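Local coordinates for protein probable tagatose 6-phosphate kinase (Sinorhizobium meliloti, PDB 3TXV) that probably acts in tagatose 6-phosphate metabolism, perhaps as a kinase, and belongs to the GatZ/KbaZ-like family, at residues Met327-Tyr338 with Arg349-Tyr360. Numbering follows the deposited sequence.
Sequences MREEPANWAKYY and RHFSYSDRIRYY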
loop_
_atom_site.group_PDB
_atom_site.type_symbol
_atom_site.label_atom_id
_atom_site.label_comp_id
_atom_site.label_asym_id
_atom_site.label_seq_id
_atom_site.Cartn_x
_atom_site.Cartn_y
_atom_site.Cartn_z
HETATM N N MSE A 327 -10.716 12.998 -13.484
HETATM C CA MSE A 327 -11.172 12.960 -12.124
HETATM C C MSE A 327 -12.520 13.617 -12.008
HETATM O O MSE A 327 -13.296 13.268 -11.169
HETATM C CB MSE A 327 -10.162 13.622 -11.196
HETATM C CG MSE A 327 -9.237 12.689 -10.453
HETATM SE SE MSE A 327 -7.854 13.519 -9.639
HETATM C CE MSE A 327 -8.349 13.195 -8.006
ATOM N N ARG A 328 -12.759 14.633 -12.811
ATOM C CA ARG A 328 -13.962 15.448 -12.679
ATOM C C ARG A 328 -15.148 14.728 -13.313
ATOM O O ARG A 328 -16.313 14.936 -12.916
ATOM C CB ARG A 328 -13.756 16.842 -13.277
ATOM C CG ARG A 328 -13.197 17.888 -12.291
ATOM C CD ARG A 328 -13.286 19.325 -12.833
ATOM N NE ARG A 328 -14.672 19.681 -13.025
ATOM C CZ ARG A 328 -15.182 20.406 -14.021
ATOM N NH1 ARG A 328 -14.427 20.919 -14.980
ATOM N NH2 ARG A 328 -16.506 20.605 -14.050
ATOM N N GLU A 329 -14.818 13.844 -14.247
ATOM C CA GLU A 329 -15.770 13.077 -15.014
ATOM C C GLU A 329 -16.176 11.817 -14.273
ATOM O O GLU A 329 -17.273 11.313 -14.458
ATOM C CB GLU A 329 -15.128 12.685 -16.347
ATOM C CG GLU A 329 -15.303 13.742 -17.419
ATOM C CD GLU A 329 -14.227 13.746 -18.493
ATOM O OE1 GLU A 329 -13.789 12.647 -18.907
ATOM O OE2 GLU A 329 -13.843 14.857 -18.947
ATOM N N GLU A 330 -15.288 11.289 -13.441
ATOM C CA GLU A 330 -15.524 10.011 -12.798
ATOM C C GLU A 330 -15.127 10.081 -11.343
ATOM O O GLU A 330 -14.186 9.424 -10.924
ATOM C CB GLU A 330 -14.783 8.908 -13.542
ATOM C CG GLU A 330 -15.345 8.679 -14.949
ATOM C CD GLU A 330 -14.540 7.682 -15.766
ATOM O OE1 GLU A 330 -13.958 6.734 -15.177
ATOM O OE2 GLU A 330 -14.490 7.851 -17.012
ATOM N N PRO A 331 -15.904 10.849 -10.556
ATOM C CA PRO A 331 -15.648 11.225 -9.161
ATOM C C PRO A 331 -15.663 10.093 -8.130
ATOM O O PRO A 331 -15.153 10.273 -7.035
ATOM C CB PRO A 331 -16.778 12.227 -8.853
ATOM C CG PRO A 331 -17.448 12.529 -10.177
ATOM C CD PRO A 331 -17.254 11.280 -10.970
ATOM N N ALA A 332 -16.208 8.933 -8.481
ATOM C CA ALA A 332 -16.434 7.849 -7.491
ATOM C C ALA A 332 -15.288 7.693 -6.480
ATOM O O ALA A 332 -15.532 7.672 -5.279
ATOM C CB ALA A 332 -16.756 6.501 -8.184
ATOM N N ASN A 333 -14.056 7.664 -6.991
ATOM C CA ASN A 333 -12.869 7.349 -6.219
ATOM C C ASN A 333 -12.303 8.470 -5.396
ATOM O O ASN A 333 -11.451 8.227 -4.523
ATOM C CB ASN A 333 -11.800 6.848 -7.152
ATOM C CG ASN A 333 -12.153 5.515 -7.756
ATOM O OD1 ASN A 333 -12.799 4.691 -7.124
ATOM N ND2 ASN A 333 -11.741 5.298 -8.992
ATOM N N TRP A 334 -12.752 9.695 -5.662
ATOM C CA TRP A 334 -12.383 10.824 -4.795
ATOM C C TRP A 334 -13.558 11.460 -4.048
ATOM O O TRP A 334 -13.339 12.251 -3.132
ATOM C CB TRP A 334 -11.544 11.905 -5.545
ATOM C CG TRP A 334 -12.270 12.716 -6.601
ATOM C CD1 TRP A 334 -12.305 12.448 -7.913
ATOM C CD2 TRP A 334 -13.051 13.908 -6.406
ATOM N NE1 TRP A 334 -13.068 13.378 -8.573
ATOM C CE2 TRP A 334 -13.547 14.286 -7.674
ATOM C CE3 TRP A 334 -13.402 14.682 -5.278
ATOM C CZ2 TRP A 334 -14.380 15.422 -7.869
ATOM C CZ3 TRP A 334 -14.228 15.832 -5.462
ATOM C CH2 TRP A 334 -14.710 16.178 -6.754
ATOM N N ALA A 335 -14.791 11.104 -4.405
ATOM C CA ALA A 335 -15.940 11.936 -4.003
ATOM C C ALA A 335 -16.168 11.997 -2.483
ATOM O O ALA A 335 -16.526 13.070 -1.929
ATOM C CB ALA A 335 -17.195 11.524 -4.722
ATOM N N LYS A 336 -15.927 10.851 -1.835
ATOM C CA LYS A 336 -16.101 10.697 -0.406
ATOM C C LYS A 336 -14.991 11.371 0.377
ATOM O O LYS A 336 -15.103 11.500 1.592
ATOM C CB LYS A 336 -16.138 9.210 0.011
ATOM C CG LYS A 336 -17.183 8.315 -0.691
ATOM C CD LYS A 336 -17.777 7.238 0.262
ATOM C CE LYS A 336 -16.772 6.155 0.808
ATOM N NZ LYS A 336 -16.086 6.437 2.134
ATOM N N TYR A 337 -13.927 11.795 -0.304
ATOM C CA TYR A 337 -12.709 12.208 0.391
ATOM C C TYR A 337 -12.480 13.682 0.404
ATOM O O TYR A 337 -11.909 14.191 1.342
ATOM C CB TYR A 337 -11.484 11.507 -0.178
ATOM C CG TYR A 337 -11.471 10.050 0.191
ATOM C CD1 TYR A 337 -12.217 9.111 -0.552
ATOM C CD2 TYR A 337 -10.742 9.602 1.306
ATOM C CE1 TYR A 337 -12.239 7.789 -0.201
ATOM C CE2 TYR A 337 -10.740 8.254 1.661
ATOM C CZ TYR A 337 -11.500 7.367 0.903
ATOM O OH TYR A 337 -11.512 6.054 1.252
ATOM N N TYR A 338 -12.911 14.384 -0.627
ATOM C CA TYR A 338 -12.592 15.809 -0.722
ATOM C C TYR A 338 -13.857 16.645 -0.702
ATOM O O TYR A 338 -14.735 16.487 -1.550
ATOM C CB TYR A 338 -11.774 16.117 -1.981
ATOM C CG TYR A 338 -10.531 15.262 -2.211
ATOM C CD1 TYR A 338 -9.615 15.019 -1.184
ATOM C CD2 TYR A 338 -10.259 14.719 -3.485
ATOM C CE1 TYR A 338 -8.475 14.240 -1.417
ATOM C CE2 TYR A 338 -9.109 13.945 -3.728
ATOM C CZ TYR A 338 -8.224 13.715 -2.691
ATOM O OH TYR A 338 -7.102 12.959 -2.911
ATOM N N ARG A 349 -7.801 17.440 -5.384
ATOM C CA ARG A 349 -7.738 16.407 -6.399
ATOM C C ARG A 349 -6.283 16.112 -6.781
ATOM O O ARG A 349 -5.940 14.963 -7.082
ATOM C CB ARG A 349 -8.553 16.785 -7.621
ATOM C CG ARG A 349 -9.973 16.345 -7.533
ATOM C CD ARG A 349 -10.695 16.433 -8.862
ATOM N NE ARG A 349 -10.813 17.790 -9.389
ATOM C CZ ARG A 349 -11.634 18.715 -8.904
ATOM N NH1 ARG A 349 -12.395 18.437 -7.851
ATOM N NH2 ARG A 349 -11.674 19.928 -9.469
ATOM N N HIS A 350 -5.433 17.139 -6.729
ATOM C CA HIS A 350 -4.037 17.011 -7.146
ATOM C C HIS A 350 -3.069 16.900 -5.970
ATOM O O HIS A 350 -2.040 16.187 -6.039
ATOM C CB HIS A 350 -3.644 18.191 -8.079
ATOM C CG HIS A 350 -4.565 18.349 -9.239
ATOM N ND1 HIS A 350 -4.431 17.618 -10.398
ATOM C CD2 HIS A 350 -5.686 19.086 -9.391
ATOM C CE1 HIS A 350 -5.413 17.913 -11.227
ATOM N NE2 HIS A 350 -6.188 18.808 -10.641
ATOM N N PHE A 351 -3.390 17.596 -4.882
ATOM C CA PHE A 351 -2.353 17.838 -3.900
ATOM C C PHE A 351 -2.467 17.142 -2.578
ATOM O O PHE A 351 -1.483 17.047 -1.848
ATOM C CB PHE A 351 -2.097 19.317 -3.771
ATOM C CG PHE A 351 -1.596 19.909 -5.042
ATOM C CD1 PHE A 351 -0.311 19.587 -5.511
ATOM C CD2 PHE A 351 -2.398 20.732 -5.809
ATOM C CE1 PHE A 351 0.177 20.095 -6.703
ATOM C CE2 PHE A 351 -1.897 21.258 -7.028
ATOM C CZ PHE A 351 -0.614 20.935 -7.458
ATOM N N SER A 352 -3.631 16.598 -2.285
ATOM C CA SER A 352 -3.850 16.063 -0.964
ATOM C C SER A 352 -3.060 14.799 -0.753
ATOM O O SER A 352 -2.879 14.002 -1.680
ATOM C CB SER A 352 -5.318 15.753 -0.750
ATOM O OG SER A 352 -5.457 14.502 -0.086
ATOM N N TYR A 353 -2.635 14.626 0.493
ATOM C CA TYR A 353 -1.972 13.435 1.000
ATOM C C TYR A 353 -2.812 12.155 0.894
ATOM O O TYR A 353 -2.249 11.070 0.968
ATOM C CB TYR A 353 -1.653 13.643 2.489
ATOM C CG TYR A 353 -0.474 14.527 2.851
ATOM C CD1 TYR A 353 0.741 14.433 2.163
ATOM C CD2 TYR A 353 -0.556 15.404 3.932
ATOM C CE1 TYR A 353 1.844 15.206 2.523
ATOM C CE2 TYR A 353 0.532 16.191 4.317
ATOM C CZ TYR A 353 1.729 16.095 3.599
ATOM O OH TYR A 353 2.817 16.881 3.952
ATOM N N SER A 354 -4.140 12.259 0.784
ATOM C CA SER A 354 -4.995 11.056 0.585
ATOM C C SER A 354 -4.726 10.427 -0.776
ATOM O O SER A 354 -4.916 9.208 -0.958
ATOM C CB SER A 354 -6.498 11.345 0.685
ATOM O OG SER A 354 -6.855 11.844 1.960
ATOM N N ASP A 355 -4.298 11.260 -1.729
ATOM C CA ASP A 355 -3.693 10.746 -2.943
ATOM C C ASP A 355 -4.707 9.881 -3.727
ATOM O O ASP A 355 -4.365 8.854 -4.301
ATOM C CB ASP A 355 -2.381 9.972 -2.615
ATOM C CG ASP A 355 -1.724 9.321 -3.869
ATOM O OD1 ASP A 355 -1.316 10.076 -4.802
ATOM O OD2 ASP A 355 -1.609 8.062 -3.925
ATOM N N ARG A 356 -5.963 10.308 -3.771
ATOM C CA ARG A 356 -6.953 9.467 -4.422
ATOM C C ARG A 356 -6.634 9.428 -5.894
ATOM O O ARG A 356 -7.007 8.468 -6.576
ATOM C CB ARG A 356 -8.407 9.916 -4.192
ATOM C CG ARG A 356 -8.844 10.100 -2.748
ATOM C CD ARG A 356 -8.853 8.821 -1.950
ATOM N NE ARG A 356 -9.649 7.776 -2.564
ATOM C CZ ARG A 356 -9.671 6.518 -2.107
ATOM N NH1 ARG A 356 -8.933 6.191 -1.045
ATOM N NH2 ARG A 356 -10.423 5.587 -2.707
ATOM N N ILE A 357 -5.924 10.441 -6.385
ATOM C CA ILE A 357 -5.559 10.475 -7.815
ATOM C C ILE A 357 -4.942 9.150 -8.271
ATOM O O ILE A 357 -4.941 8.869 -9.452
ATOM C CB ILE A 357 -4.614 11.652 -8.161
ATOM C CG1 ILE A 357 -4.511 11.850 -9.662
ATOM C CG2 ILE A 357 -3.210 11.457 -7.560
ATOM C CD1 ILE A 357 -3.830 13.181 -10.020
ATOM N N ARG A 358 -4.464 8.338 -7.325
ATOM C CA ARG A 358 -3.785 7.090 -7.648
ATOM C C ARG A 358 -4.678 6.024 -8.329
ATOM O O ARG A 358 -4.186 5.067 -8.955
ATOM C CB ARG A 358 -3.087 6.518 -6.412
ATOM C CG ARG A 358 -3.963 5.784 -5.486
ATOM C CD ARG A 358 -3.160 5.125 -4.385
ATOM N NE ARG A 358 -4.022 4.825 -3.242
ATOM C CZ ARG A 358 -4.215 5.661 -2.234
ATOM N NH1 ARG A 358 -3.577 6.818 -2.203
ATOM N NH2 ARG A 358 -5.047 5.350 -1.257
ATOM N N TYR A 359 -5.991 6.188 -8.185
ATOM C CA TYR A 359 -6.932 5.255 -8.773
ATOM C C TYR A 359 -7.163 5.588 -10.253
ATOM O O TYR A 359 -7.719 4.766 -10.998
ATOM C CB TYR A 359 -8.236 5.216 -7.960
ATOM C CG TYR A 359 -8.024 4.696 -6.567
ATOM C CD1 TYR A 359 -8.057 3.311 -6.294
ATOM C CD2 TYR A 359 -7.750 5.573 -5.510
ATOM C CE1 TYR A 359 -7.843 2.818 -4.997
ATOM C CE2 TYR A 359 -7.536 5.087 -4.201
ATOM C CZ TYR A 359 -7.591 3.715 -3.961
ATOM O OH TYR A 359 -7.356 3.254 -2.692
ATOM N N TYR A 360 -6.688 6.766 -10.675
ATOM C CA TYR A 360 -6.905 7.244 -12.047
ATOM C C TYR A 360 -5.723 6.999 -12.973
ATOM O O TYR A 360 -5.866 7.055 -14.181
ATOM C CB TYR A 360 -7.324 8.713 -12.042
ATOM C CG TYR A 360 -8.610 8.924 -11.259
ATOM C CD1 TYR A 360 -8.589 8.988 -9.893
ATOM C CD2 TYR A 360 -9.854 9.012 -11.902
ATOM C CE1 TYR A 360 -9.756 9.150 -9.191
ATOM C CE2 TYR A 360 -11.023 9.192 -11.202
ATOM C CZ TYR A 360 -10.967 9.259 -9.844
ATOM O OH TYR A 360 -12.100 9.435 -9.080
#
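Tyr360 and Arg356 each donate to a backbone carbonyl of the loop and short helix that follow helix 319-329, in the helical region C-terminal to the eight-stranded parallel barrel of this TIM-barrel protein. The pair illustrates how carbonyls in and just beyond a helix end, where regular helical bonding lapses, are satisfied by side chains from a neighbouring segment. Glu330 is the first residue to leave helical geometry, and its O accepts from Tyr360 OH at 2.8 Å, with the donor tilted 19° from the carbonyl plane. The same hydroxyl weakly accepts from Asn333 N, and it lies at the edge of the Trp334 ring, near CD1. Asn333 O is claimed by Arg356: NE reaches it at 2.7 Å, nearly along the C=O axis and in the guanidinium plane, while NH2 adds a weak second bond. Bends at chi2 and chi3 fold the arginine so that its guanidinium also lies flat on Tyr337, planes 4° apart; Tyr359 covers its opposite face. The backbone is served in turn by Tyr338, whose OH accepts from Arg356 N at 3.0 Å, just after the type I turn Ser352-Asp355. Beside that tyrosine, Ser352 OG accepts from Ser354 N in an ST turn and is also hydrogen-bonded to Asn236 OD1.

Next to these bonds, selenomethionine Met327 lays CG over the centre of the Tyr360 ring and brings SE to Ile357 CG1. Arg349 passes its CD over one face of Trp334, with Pro331 on the other; its guanidinium makes an off-centre cation-pi contact with the indole and its NE a salt bridge to Glu324. The indole itself is fixed at its edge, where Trp334 NE1 donates to Met327 O at 2.6 Å in a nearly straight hydrogen bond (N-H...O 170°).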